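SusD-like protein BACOVA_02651 (Bacteroides ovatus, PDB 5E75) binds polysaccharide at the surface of the cell and probably captures xyloglucan before its transport into the periplasm for degradation. Local coordinates at residues Y28-F33 and L246-V251; G223-M227 and N241-L245; L233-N239 and P352-Y356; C259-S264 and V346-S351; L263-F268 and P329-P335. All coordinates share one frame; numbering follows the deposited sequence. Where two conformers were deposited one is given.

Contact 1. Residues Y28-F33 and L246-V251; sequences YNRAWF and LAMQWV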
# COMPACT_ATOMS: atom_id res chain seq x y z
N TYR A 28 5.25 9.43 11.79
CA TYR A 28 5.79 8.52 10.80
C TYR A 28 5.89 7.08 11.30
O TYR A 28 6.28 6.21 10.53
CB TYR A 28 7.18 8.97 10.37
CG TYR A 28 7.23 10.28 9.61
CD1 TYR A 28 7.22 11.52 10.27
CD2 TYR A 28 7.33 10.28 8.23
CE1 TYR A 28 7.29 12.71 9.55
CE2 TYR A 28 7.39 11.47 7.52
CZ TYR A 28 7.37 12.67 8.17
OH TYR A 28 7.42 13.82 7.41
N ASN A 29 5.56 6.82 12.56
CA ASN A 29 5.66 5.45 13.08
C ASN A 29 4.57 5.12 14.08
O ASN A 29 3.61 4.44 13.75
CB ASN A 29 7.08 5.11 13.59
CG ASN A 29 7.74 6.23 14.40
OD1 ASN A 29 7.18 6.73 15.38
ND2 ASN A 29 8.97 6.56 14.02
N ARG A 30 4.69 5.64 15.31
CA ARG A 30 3.71 5.37 16.34
C ARG A 30 2.26 5.58 15.87
O ARG A 30 1.37 4.79 16.18
CB ARG A 30 4.01 6.26 17.55
CG ARG A 30 3.09 6.07 18.72
CD ARG A 30 3.57 6.89 19.91
NE ARG A 30 2.74 6.65 21.08
CZ ARG A 30 3.07 6.96 22.33
NH1 ARG A 30 4.24 7.53 22.59
NH2 ARG A 30 2.23 6.69 23.32
N ALA A 31 2.02 6.65 15.13
CA ALA A 31 0.69 6.95 14.64
C ALA A 31 0.08 5.82 13.80
O ALA A 31 -1.12 5.57 13.90
CB ALA A 31 0.71 8.22 13.84
N TRP A 32 0.93 5.15 13.03
CA TRP A 32 0.51 4.12 12.07
C TRP A 32 0.55 2.70 12.65
O TRP A 32 0.11 1.75 12.00
CB TRP A 32 1.43 4.17 10.85
CG TRP A 32 1.26 5.40 10.02
CD1 TRP A 32 2.03 6.53 10.08
CD2 TRP A 32 0.26 5.65 9.02
NE1 TRP A 32 1.55 7.48 9.19
CE2 TRP A 32 0.47 6.95 8.52
CE3 TRP A 32 -0.80 4.90 8.51
CZ2 TRP A 32 -0.35 7.52 7.53
CZ3 TRP A 32 -1.60 5.46 7.53
CH2 TRP A 32 -1.36 6.75 7.04
N PHE A 33 1.05 2.56 13.86
CA PHE A 33 1.36 1.25 14.41
C PHE A 33 0.15 0.30 14.44
O PHE A 33 0.30 -0.88 14.08
CB PHE A 33 1.98 1.39 15.82
CG PHE A 33 2.38 0.08 16.43
CD1 PHE A 33 3.62 -0.49 16.14
CD2 PHE A 33 1.52 -0.58 17.28
CE1 PHE A 33 3.97 -1.70 16.69
CE2 PHE A 33 1.88 -1.80 17.83
CZ PHE A 33 3.11 -2.35 17.53
N LEU A 246 7.44 8.82 0.49
CA LEU A 246 6.84 8.82 1.81
C LEU A 246 6.81 7.38 2.32
O LEU A 246 6.40 6.47 1.60
CB LEU A 246 5.43 9.40 1.76
CG LEU A 246 4.78 9.74 3.10
CD1 LEU A 246 5.59 10.81 3.84
CD2 LEU A 246 3.34 10.19 2.92
N ALA A 247 7.22 7.18 3.56
CA ALA A 247 7.23 5.85 4.16
C ALA A 247 7.11 5.96 5.66
O ALA A 247 7.57 6.95 6.26
CB ALA A 247 8.50 5.11 3.80
N MET A 248 6.53 4.93 6.26
CA MET A 248 6.55 4.77 7.70
C MET A 248 7.97 4.42 8.13
O MET A 248 8.62 3.54 7.56
CB MET A 248 5.58 3.67 8.15
CG MET A 248 4.18 3.87 7.62
SD MET A 248 3.08 2.48 7.96
CE MET A 248 1.81 2.74 6.71
N GLN A 249 8.43 5.14 9.14
CA GLN A 249 9.83 5.17 9.54
C GLN A 249 10.03 4.36 10.83
O GLN A 249 10.01 4.90 11.94
CB GLN A 249 10.26 6.62 9.77
CG GLN A 249 10.11 7.49 8.54
CD GLN A 249 11.09 7.11 7.44
OE1 GLN A 249 12.25 6.81 7.69
NE2 GLN A 249 10.61 7.13 6.21
N TRP A 250 10.24 3.07 10.68
CA TRP A 250 10.31 2.19 11.84
C TRP A 250 11.66 2.27 12.55
O TRP A 250 12.69 2.59 11.94
CB TRP A 250 9.93 0.76 11.44
CG TRP A 250 8.57 0.71 10.83
CD1 TRP A 250 8.26 0.33 9.56
CD2 TRP A 250 7.33 1.06 11.45
NE1 TRP A 250 6.92 0.42 9.34
CE2 TRP A 250 6.31 0.87 10.48
CE3 TRP A 250 6.97 1.52 12.72
CZ2 TRP A 250 4.97 1.13 10.75
CZ3 TRP A 250 5.65 1.77 12.99
CH2 TRP A 250 4.66 1.58 12.01
N VAL A 251 11.63 2.01 13.86
CA VAL A 251 12.80 2.13 14.73
C VAL A 251 13.02 0.79 15.42
O VAL A 251 12.56 0.58 16.54
CB VAL A 251 12.59 3.22 15.83
CG1 VAL A 251 13.87 3.41 16.63
CG2 VAL A 251 12.14 4.55 15.21
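Asn29 and Gln249 meet through a side-chain to backbone bond. Asn29 ND2 gives a proton to Gln249 O at 2.9 Å, nearly straight at 165°, and the acceptor lies in the plane of the amide. Beside it, Gln249 N donates to Tyr28 O at 2.8 Å. The same carbonyl receives a CA-H contact from Met248. The other end of the Asn29 amide is also used: OD1 takes the proton of Arg30 N on a lone pair. The torsion chi1 of 42° sets CG between the backbone N and the carbonyl carbon, which lets one amide reach both partners. Replacing Asn29 by alanine removes both amide bonds, and Gln249 O and Arg30 N would probably each lose this partner. Apolar groups flank the polar pair. Met248 lies across one face of the Trp32 indole, a Met-aromatic contact, with CE 3.8 Å from Trp32 CE3 and SD oblique to the five-membered ring. Trp250 brings CZ3 to 3.4 Å from Asn29 O. The contact joins the loop before helix 33-36 to strand 244-248 and the residues after it, in the largely helical SusD fold. Gln249 CG runs alongside Tyr28 CB, and Tyr28 CE2 touches Leu246 CD1 at 4.1 Å. Further out, Tyr28 OH is bonded to Glu112 and to the backbone N of Ala178. Gln249 OE1 is held by Asn240, and Trp250 NE1 by Thr355 OG1. Helix 103-125 packs on Tyr28 and Trp32 through Met116.

Contact 2. Residues G223-M227 and N241-L245; sequences GLDLM and NQESL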
# COMPACT_ATOMS: atom_id res chain seq x y z
N GLY A 223 13.86 16.01 -9.88
CA GLY A 223 15.25 15.62 -9.88
C GLY A 223 15.46 14.23 -9.29
O GLY A 223 16.60 13.80 -9.13
N LEU A 224 14.36 13.54 -8.98
CA LEU A 224 14.42 12.20 -8.42
C LEU A 224 14.32 11.19 -9.54
O LEU A 224 13.71 11.45 -10.58
CB LEU A 224 13.26 12.01 -7.44
CG LEU A 224 13.20 13.01 -6.28
CD1 LEU A 224 11.91 12.83 -5.50
CD2 LEU A 224 14.40 12.85 -5.40
N ASP A 225 14.90 10.02 -9.32
CA ASP A 225 14.79 8.94 -10.30
C ASP A 225 14.46 7.64 -9.61
O ASP A 225 14.60 7.48 -8.41
CB ASP A 225 16.10 8.80 -11.08
CG ASP A 225 15.91 8.17 -12.47
OD1 ASP A 225 14.76 7.84 -12.89
OD2 ASP A 225 16.94 8.03 -13.17
N LEU A 226 14.00 6.68 -10.41
CA LEU A 226 13.82 5.32 -9.93
C LEU A 226 15.16 4.68 -9.56
O LEU A 226 16.17 4.91 -10.24
CB LEU A 226 13.18 4.45 -11.01
CG LEU A 226 11.86 4.95 -11.59
CD1 LEU A 226 11.38 3.96 -12.60
CD2 LEU A 226 10.80 5.14 -10.52
N MET A 227 15.20 3.89 -8.49
CA MET A 227 16.38 3.09 -8.22
C MET A 227 16.67 2.18 -9.43
O MET A 227 15.76 1.65 -10.06
CB MET A 227 16.22 2.23 -6.96
CG MET A 227 16.12 3.02 -5.66
SD MET A 227 16.53 2.00 -4.22
CE MET A 227 18.32 2.07 -4.24
N ASN A 241 15.68 5.77 0.26
CA ASN A 241 16.29 6.00 -1.04
C ASN A 241 15.54 7.09 -1.81
O ASN A 241 14.44 7.51 -1.41
CB ASN A 241 16.30 4.69 -1.83
CG ASN A 241 14.90 4.19 -2.14
OD1 ASN A 241 14.24 4.69 -3.05
ND2 ASN A 241 14.43 3.22 -1.36
N GLN A 242 16.09 7.53 -2.93
CA GLN A 242 15.51 8.67 -3.64
C GLN A 242 14.12 8.41 -4.21
O GLN A 242 13.37 9.37 -4.44
CB GLN A 242 16.44 9.15 -4.76
CG GLN A 242 16.63 8.15 -5.88
CD GLN A 242 17.39 8.75 -7.05
OE1 GLN A 242 17.08 9.86 -7.50
NE2 GLN A 242 18.37 8.02 -7.55
N GLU A 243 13.78 7.14 -4.43
CA GLU A 243 12.46 6.76 -4.94
C GLU A 243 11.39 6.74 -3.82
O GLU A 243 10.18 6.74 -4.09
CB GLU A 243 12.53 5.40 -5.66
CG GLU A 243 11.20 4.88 -6.17
CD GLU A 243 11.32 3.72 -7.15
OE1 GLU A 243 12.45 3.38 -7.55
OE2 GLU A 243 10.27 3.16 -7.48
N SER A 244 11.84 6.74 -2.58
CA SER A 244 10.94 6.70 -1.43
C SER A 244 10.43 8.12 -1.14
O SER A 244 11.12 8.92 -0.49
CB SER A 244 11.69 6.15 -0.21
OG SER A 244 10.81 5.92 0.88
N LEU A 245 9.23 8.44 -1.62
CA LEU A 245 8.67 9.77 -1.40
C LEU A 245 8.06 9.89 0.00
O LEU A 245 8.17 10.93 0.64
CB LEU A 245 7.63 10.10 -2.48
CG LEU A 245 8.21 10.33 -3.88
CD1 LEU A 245 7.14 10.43 -4.93
CD2 LEU A 245 9.02 11.61 -3.88
O HOH W 1 18.12 11.63 -9.31
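Glu243 stretches toward Met227 because its CG stands anti to the backbone N (chi1 177°) and the chain beyond stays extended. Gln242, with CG between its own N and carbonyl carbon (chi1 66°), reaches Asp225 instead. Both belong to a type I beta turn from Asn241 to Ser244, which leads into strand 244-248 and faces the loop after helix 205-221. Each side chain accepts a proton from the backbone of that loop. Glu243 OE1 takes Met227 N at 3.0 Å, met nearly along the C-O bond. Gln242 OE1 takes Asp225 N at 2.8 Å, with the donor well above the amide plane. A water also donates to Gln242 OE1 and to Gly223 O, extending the grip to the helix end. Within the turn, Asn241 OD1 receives a weak bond from Glu243 N, while Asn241 ND2 is bonded to Asn238 O. Met227 crosses the Asn241 amide obliquely, its SD 3.4 Å from Asn241 CG. The carboxylate of Glu243 has two further partners: OE1 pairs with Arg393 and OE2 with Arg359. Asp225 pairs with Arg389. These arginines probably stabilise the negative charge of both acids. Leu226 packs its CD2 against the Glu243 carboxylate, 3.7 Å from OE2. At the other end of the contact the chemistry is apolar: Leu224 CD1 meets Leu245 CD2 at 3.5 Å.

Contact 3. Residues L233-N239 and P352-Y356; sequences LFKYKNN and PLNTY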
# COMPACT_ATOMS: atom_id res chain seq x y z
N LEU A 233 15.04 -1.62 -3.61
CA LEU A 233 14.02 -0.86 -2.90
C LEU A 233 13.61 -1.53 -1.59
O LEU A 233 13.10 -0.88 -0.69
CB LEU A 233 12.76 -0.73 -3.77
CG LEU A 233 12.85 0.19 -4.97
CD1 LEU A 233 11.70 -0.11 -5.93
CD2 LEU A 233 12.86 1.65 -4.55
N PHE A 234 13.85 -2.84 -1.49
CA PHE A 234 13.28 -3.64 -0.41
C PHE A 234 14.37 -4.23 0.47
O PHE A 234 14.19 -5.28 1.09
CB PHE A 234 12.34 -4.69 -1.02
CG PHE A 234 11.42 -4.09 -2.04
CD1 PHE A 234 10.36 -3.28 -1.64
CD2 PHE A 234 11.65 -4.27 -3.38
CE1 PHE A 234 9.54 -2.68 -2.59
CE2 PHE A 234 10.82 -3.67 -4.33
CZ PHE A 234 9.77 -2.90 -3.93
N LYS A 235 15.47 -3.48 0.58
CA LYS A 235 16.57 -3.79 1.47
C LYS A 235 16.70 -2.64 2.47
O LYS A 235 16.58 -1.47 2.11
CB LYS A 235 17.87 -3.93 0.69
CG LYS A 235 17.85 -5.04 -0.33
CD LYS A 235 19.11 -5.06 -1.18
CE LYS A 235 18.96 -6.00 -2.38
NZ LYS A 235 20.14 -5.94 -3.27
N TYR A 236 16.95 -2.99 3.72
CA TYR A 236 17.01 -2.01 4.80
C TYR A 236 18.08 -0.92 4.59
O TYR A 236 17.86 0.25 4.94
CB TYR A 236 17.20 -2.72 6.15
CG TYR A 236 18.15 -2.06 7.11
CD1 TYR A 236 17.74 -1.05 7.93
CD2 TYR A 236 19.47 -2.49 7.18
CE1 TYR A 236 18.63 -0.45 8.82
CE2 TYR A 236 20.36 -1.91 8.04
CZ TYR A 236 19.94 -0.90 8.86
OH TYR A 236 20.86 -0.33 9.71
N LYS A 237 19.22 -1.28 4.01
CA LYS A 237 20.27 -0.29 3.77
C LYS A 237 19.81 0.80 2.84
O LYS A 237 20.42 1.87 2.80
CB LYS A 237 21.52 -0.94 3.18
CG LYS A 237 22.34 -1.78 4.15
CD LYS A 237 22.96 -0.94 5.25
CE LYS A 237 24.09 -1.70 5.93
NZ LYS A 237 24.61 -0.93 7.09
N ASN A 238 18.74 0.56 2.08
CA ASN A 238 18.21 1.55 1.15
C ASN A 238 16.90 2.16 1.61
O ASN A 238 16.21 2.79 0.81
CB ASN A 238 18.06 0.96 -0.25
CG ASN A 238 19.37 0.46 -0.80
OD1 ASN A 238 20.39 1.14 -0.70
ND2 ASN A 238 19.37 -0.76 -1.33
N ASN A 239 16.57 2.03 2.90
CA ASN A 239 15.46 2.80 3.45
C ASN A 239 15.71 4.27 3.07
O ASN A 239 16.85 4.75 3.12
CB ASN A 239 15.40 2.70 4.98
CG ASN A 239 14.71 1.44 5.48
OD1 ASN A 239 14.00 0.74 4.75
ND2 ASN A 239 14.91 1.16 6.76
N PRO A 352 13.50 -4.48 10.01
CA PRO A 352 14.18 -3.20 9.82
C PRO A 352 13.69 -2.41 8.60
O PRO A 352 14.16 -1.29 8.37
CB PRO A 352 15.63 -3.63 9.61
CG PRO A 352 15.53 -4.91 8.91
CD PRO A 352 14.32 -5.60 9.52
N LEU A 353 12.77 -2.96 7.83
CA LEU A 353 12.30 -2.27 6.64
C LEU A 353 11.27 -1.21 6.96
O LEU A 353 10.39 -1.40 7.80
CB LEU A 353 11.68 -3.28 5.67
CG LEU A 353 12.62 -4.39 5.23
CD1 LEU A 353 11.84 -5.38 4.41
CD2 LEU A 353 13.79 -3.85 4.42
N ASN A 354 11.39 -0.08 6.27
CA ASN A 354 10.30 0.88 6.29
C ASN A 354 9.08 0.32 5.56
O ASN A 354 9.21 -0.66 4.79
CB ASN A 354 10.74 2.19 5.61
CG ASN A 354 11.62 3.05 6.48
OD1 ASN A 354 11.75 2.82 7.68
ND2 ASN A 354 12.23 4.05 5.87
N THR A 355 7.92 0.92 5.79
CA THR A 355 6.71 0.56 5.04
C THR A 355 6.39 1.68 4.07
O THR A 355 6.06 2.79 4.47
CB THR A 355 5.50 0.35 5.97
OG1 THR A 355 5.80 -0.67 6.93
CG2 THR A 355 4.26 -0.07 5.20
N TYR A 356 6.52 1.43 2.78
CA TYR A 356 6.23 2.45 1.78
C TYR A 356 4.79 2.93 1.83
O TYR A 356 3.86 2.13 1.99
CB TYR A 356 6.51 1.92 0.37
CG TYR A 356 7.97 1.79 0.03
CD1 TYR A 356 8.75 2.93 -0.13
CD2 TYR A 356 8.56 0.55 -0.15
CE1 TYR A 356 10.08 2.84 -0.45
CE2 TYR A 356 9.91 0.45 -0.48
CZ TYR A 356 10.66 1.62 -0.61
OH TYR A 356 12.00 1.56 -0.93
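Strand 355-359 is one half of a two-stranded antiparallel sheet, and the segment that leads into it, 352-356, packs on the loop 233-239 with its short 3-10 turn at 236-237. Asn239 does the joining at one end. Its ND2 donates to Pro352 O at 3.0 Å, in the plane of both amide and carbonyl. Its OD1 accepts Asn354 N at 3.1 Å, nearly straight at 173° but from above the amide plane. The Asn239 amide thus bridges two backbone groups, which fixes its rotation. The amide of Asn354 stacks on it, the two planes only 4° apart. At the other end Tyr356 OH donates to Leu233 O at 2.7 Å, on a lone pair, and the carbonyl oxygen sits at the ring edge. With CG anti to the carbonyl carbon (chi1 -74°), the Tyr356 ring reaches across to this loop. Phe234 CE1 lies 3.8 Å from Tyr356 CE2. Between the ends, Leu353 pushes CD2 to 3.3 Å from Tyr236 N. The Tyr236 ring meets Pro352 CB through CD1, while its OH is bonded to Asp343 and Lys345. Tyr356 OH also receives a proton from Asn241 ND2. The loop 233-239 thus lies against the lead-in to strand 355-359. On that strand, Thr355 pairs by its backbone with Met248 of strand 244-248.

Contact 4. Residues C259-S264 and V346-S351; sequences CNTLLS and VKQMNS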
# COMPACT_ATOMS: atom_id res chain seq x y z
N CYS A 259 8.14 -0.11 16.23
CA CYS A 259 8.71 -1.20 15.42
C CYS A 259 7.76 -1.70 14.37
O CYS A 259 6.55 -1.62 14.52
CB CYS A 259 9.02 -2.41 16.31
SG CYS A 259 10.34 -2.20 17.49
N ASN A 260 8.35 -2.24 13.30
CA ASN A 260 7.64 -2.91 12.23
C ASN A 260 7.46 -4.36 12.66
O ASN A 260 8.41 -5.15 12.59
CB ASN A 260 8.46 -2.86 10.95
CG ASN A 260 7.73 -3.48 9.79
OD1 ASN A 260 6.68 -4.11 9.98
ND2 ASN A 260 8.26 -3.31 8.59
N THR A 261 6.27 -4.72 13.13
CA THR A 261 6.07 -6.02 13.74
C THR A 261 5.65 -7.15 12.79
O THR A 261 5.30 -8.23 13.24
CB THR A 261 5.05 -5.95 14.90
OG1 THR A 261 3.80 -5.44 14.44
CG2 THR A 261 5.55 -5.05 15.97
N LEU A 262 5.76 -6.92 11.48
CA LEU A 262 5.25 -7.86 10.48
C LEU A 262 6.17 -9.02 10.15
O LEU A 262 5.72 -9.94 9.47
CB LEU A 262 4.94 -7.11 9.20
CG LEU A 262 3.74 -6.15 9.24
CD1 LEU A 262 3.65 -5.37 7.93
CD2 LEU A 262 2.44 -6.90 9.55
N LEU A 263 7.43 -8.98 10.58
CA LEU A 263 8.46 -9.92 10.12
C LEU A 263 8.00 -11.38 10.18
O LEU A 263 8.11 -12.13 9.20
CB LEU A 263 9.76 -9.73 10.94
CG LEU A 263 11.11 -10.37 10.55
CD1 LEU A 263 11.21 -11.84 10.94
CD2 LEU A 263 11.38 -10.20 9.08
N SER A 264 7.48 -11.78 11.33
CA SER A 264 7.18 -13.18 11.57
C SER A 264 5.91 -13.64 10.85
O SER A 264 5.76 -14.84 10.56
CB SER A 264 7.06 -13.42 13.08
OG SER A 264 8.29 -13.14 13.73
N VAL A 346 17.14 -7.71 12.92
CA VAL A 346 16.05 -8.62 12.60
C VAL A 346 15.82 -9.45 13.86
O VAL A 346 16.72 -10.15 14.31
CB VAL A 346 16.38 -9.55 11.42
CG1 VAL A 346 15.25 -10.57 11.21
CG2 VAL A 346 16.62 -8.75 10.14
N LYS A 347 14.62 -9.37 14.43
CA LYS A 347 14.23 -10.17 15.58
C LYS A 347 12.78 -10.59 15.40
O LYS A 347 12.13 -10.15 14.45
CB LYS A 347 14.38 -9.37 16.89
CG LYS A 347 15.81 -9.20 17.36
CD LYS A 347 15.90 -8.49 18.70
CE LYS A 347 17.30 -8.63 19.33
NZ LYS A 347 17.56 -9.92 20.10
N GLN A 348 12.29 -11.48 16.26
CA GLN A 348 10.90 -11.91 16.19
C GLN A 348 10.00 -10.68 16.16
O GLN A 348 10.15 -9.77 16.97
CB GLN A 348 10.56 -12.79 17.39
CG GLN A 348 9.12 -13.27 17.41
CD GLN A 348 8.84 -14.20 18.58
OE1 GLN A 348 9.25 -15.35 18.57
NE2 GLN A 348 8.13 -13.70 19.58
N MET A 349 9.07 -10.66 15.20
CA MET A 349 8.13 -9.55 15.06
C MET A 349 8.85 -8.20 15.04
O MET A 349 8.38 -7.24 15.63
CB MET A 349 7.07 -9.60 16.16
CG MET A 349 6.22 -10.86 16.07
SD MET A 349 4.94 -11.00 17.35
CE MET A 349 5.71 -12.09 18.52
N ASN A 350 9.99 -8.13 14.34
CA ASN A 350 10.76 -6.89 14.29
C ASN A 350 11.59 -6.82 13.02
O ASN A 350 12.68 -7.41 12.92
CB ASN A 350 11.66 -6.77 15.52
CG ASN A 350 12.12 -5.35 15.76
OD1 ASN A 350 12.12 -4.53 14.84
ND2 ASN A 350 12.49 -5.04 16.99
N SER A 351 11.04 -6.12 12.03
CA SER A 351 11.68 -5.95 10.73
C SER A 351 12.32 -4.57 10.64
O SER A 351 11.73 -3.60 11.09
CB SER A 351 10.65 -6.04 9.61
OG SER A 351 11.22 -5.67 8.38
O HOH W 2 11.18 -2.22 13.35
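Ser351 and Asn260 form the tight centre of this contact. Ser351 N donates to Asn260 O at 2.9 Å, almost straight at 171° and in the carbonyl plane. Asn350 CA adds a CA-H contact to the same oxygen. Next to it, Thr261 CA comes within 3.2 Å of Met349 O, another CA-H contact. Leu263 fills the inner side. Its CB packs on the backbone N atoms of Asn350 and Ser351. Its CG stands anti to the backbone N (chi1 -169°), a torsion that carries CG to 4.2 Å from Val346 CG1. A water joins the two segments: it accepts from Asn260 N and donates to Asn350 OD1 and Ser351 O. The other end of the Asn350 amide, ND2, is bonded to Pro252 O. The outer side is looser. Here residues 347-350 form a type II beta turn, and Lys347 and Gln348 of this turn are exposed. Ser264 OG reaches out to take Met349 N at 3.0 Å, and it is also bonded to Asn277 O. Gln348 touches Ser264 OG through CG alone, while its amide oxygen binds Asn277 ND2. Met349 bends away at its sulfur end. The turn thus packs on the start of helix 263-266. Behind this, Thr261 rests on Phe33 of helix 33-36, Leu262 on helix 40-46, and Asn260 ND2 holds Leu353 O just before strand 355-359.

Contact 5. Residues L263-F268 and P329-P335; sequences LSDLAF and PIKKGVP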
# COMPACT_ATOMS: atom_id res chain seq x y z
N LEU A 263 7.43 -8.98 10.58
CA LEU A 263 8.46 -9.92 10.12
C LEU A 263 8.00 -11.38 10.18
O LEU A 263 8.11 -12.13 9.20
CB LEU A 263 9.76 -9.73 10.94
CG LEU A 263 11.11 -10.37 10.55
CD1 LEU A 263 11.21 -11.84 10.94
CD2 LEU A 263 11.38 -10.20 9.08
N SER A 264 7.48 -11.78 11.33
CA SER A 264 7.18 -13.18 11.57
C SER A 264 5.91 -13.64 10.85
O SER A 264 5.76 -14.84 10.56
CB SER A 264 7.06 -13.42 13.08
OG SER A 264 8.29 -13.14 13.73
N ASP A 265 5.02 -12.71 10.54
CA ASP A 265 3.79 -13.04 9.82
C ASP A 265 4.00 -13.11 8.30
O ASP A 265 3.16 -13.67 7.60
CB ASP A 265 2.69 -12.03 10.15
CG ASP A 265 2.12 -12.25 11.55
OD1 ASP A 265 1.42 -13.25 11.76
OD2 ASP A 265 2.37 -11.42 12.43
N LEU A 266 5.11 -12.57 7.82
CA LEU A 266 5.44 -12.58 6.39
C LEU A 266 6.42 -13.70 6.03
O LEU A 266 6.30 -14.32 4.98
CB LEU A 266 6.04 -11.24 5.96
CG LEU A 266 5.17 -9.99 6.15
CD1 LEU A 266 5.93 -8.75 5.72
CD2 LEU A 266 3.87 -10.11 5.38
N ALA A 267 7.38 -13.97 6.92
CA ALA A 267 8.43 -14.95 6.65
C ALA A 267 7.94 -16.39 6.88
O ALA A 267 7.39 -16.70 7.92
CB ALA A 267 9.68 -14.66 7.51
N PHE A 268 8.18 -17.25 5.89
CA PHE A 268 7.63 -18.61 5.88
C PHE A 268 8.50 -19.63 6.61
O PHE A 268 8.00 -20.70 6.99
CB PHE A 268 7.41 -19.09 4.43
CG PHE A 268 8.66 -19.58 3.75
CD1 PHE A 268 9.59 -18.70 3.23
CD2 PHE A 268 8.89 -20.94 3.62
CE1 PHE A 268 10.74 -19.17 2.58
CE2 PHE A 268 10.03 -21.41 2.98
CZ PHE A 268 10.95 -20.52 2.47
N PRO A 329 6.05 -18.48 -1.21
CA PRO A 329 6.02 -17.62 -0.04
C PRO A 329 6.54 -16.21 -0.33
O PRO A 329 7.23 -15.94 -1.32
CB PRO A 329 6.91 -18.37 0.96
CG PRO A 329 7.83 -19.24 0.12
CD PRO A 329 7.01 -19.60 -1.08
N ILE A 330 6.20 -15.30 0.58
CA ILE A 330 6.52 -13.90 0.41
C ILE A 330 8.04 -13.66 0.50
O ILE A 330 8.70 -14.13 1.43
CB ILE A 330 5.78 -13.06 1.48
CG1 ILE A 330 4.25 -13.19 1.34
CG2 ILE A 330 6.20 -11.60 1.41
CD1 ILE A 330 3.49 -12.69 2.54
N LYS A 331 8.57 -12.89 -0.44
CA LYS A 331 9.93 -12.35 -0.36
C LYS A 331 9.95 -10.87 0.04
O LYS A 331 10.77 -10.45 0.85
CB LYS A 331 10.70 -12.54 -1.67
CG LYS A 331 12.04 -11.76 -1.75
CD LYS A 331 13.07 -12.22 -0.72
CE LYS A 331 14.17 -11.18 -0.51
NZ LYS A 331 13.64 -9.99 0.20
N LYS A 332 9.06 -10.06 -0.53
CA LYS A 332 9.03 -8.64 -0.20
C LYS A 332 8.55 -8.41 1.22
O LYS A 332 7.45 -8.79 1.57
CB LYS A 332 8.14 -7.89 -1.17
CG LYS A 332 8.25 -6.38 -1.02
CD LYS A 332 7.40 -5.61 -2.04
CE LYS A 332 7.86 -5.80 -3.48
NZ LYS A 332 6.95 -5.07 -4.43
N GLY A 333 9.39 -7.77 2.04
CA GLY A 333 9.14 -7.64 3.47
C GLY A 333 9.88 -8.68 4.30
O GLY A 333 9.77 -8.67 5.53
N VAL A 334 10.64 -9.56 3.65
CA VAL A 334 11.39 -10.62 4.31
C VAL A 334 12.85 -10.34 3.94
O VAL A 334 13.34 -10.78 2.90
CB VAL A 334 10.90 -12.00 3.81
CG1 VAL A 334 11.75 -13.14 4.39
CG2 VAL A 334 9.46 -12.18 4.18
N PRO A 335 13.56 -9.59 4.79
CA PRO A 335 14.86 -9.04 4.40
C PRO A 335 16.05 -9.94 4.70
O PRO A 335 17.21 -9.54 4.49
CB PRO A 335 14.94 -7.76 5.22
CG PRO A 335 14.25 -8.12 6.48
CD PRO A 335 13.09 -8.99 6.06
O HOH W 3 4.93 -16.26 3.08
O HOH W 4 8.07 -15.81 3.39
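Helix 263-266 gives way at Ala267 to extended backbone, and its last residues face a loop that makes a type II beta turn from Lys331 to Val334. Leu266 points into this loop. Its CD2 touches Ile330 CD1 at 3.9 Å, and its CD1 lies 3.8 Å from Gly333 O. Gly333 has a positive phi of 98°, and a CB there would clash with Leu266 CD1. Val334 spans the helix end: CG2 packs on Leu266 CB, and CG1 meets Ala267 CB at 4.0 Å. Leu263 adds CD2 against Pro335 CD. Pro329 makes a CH-pi contact with the Phe268 ring. Pro329 CG sits over the centre of one ring face, 3.7 Å from the centroid and 13° off the normal. With alanine in place of Phe268, Pro329 would probably lose its aromatic cover and a gap would open beside it. The polar backbone groups are joined by two waters. One is bonded to Leu266 O and Ile330 N. The other lies near Leu266 O and Ile330 O, at the edge of the Phe268 ring. The direct side-chain contacts are mainly apolar, while water links backbone groups that do not bond each other directly.

How the contacts relate
From the N terminus, contact 1 closes the first and longest loop, joining residues 28-33 to the end of strand 244-248. Contact 2 is nested inside that loop and ties the loop after helix 205-221 to the start of the same strand. Contact 3 opens inside it too but closes later, at the lead-in to strand 355-359, so it crosses contacts 1 and 2. All three reach the same two-stranded sheet. Contacts 4 and 5 start after contact 1 has closed, both from the region of helix 263-266, where they share Leu263 and Ser264. Both are nested inside contact 3. They tie this helix to two parts of the chain before strand 355-359.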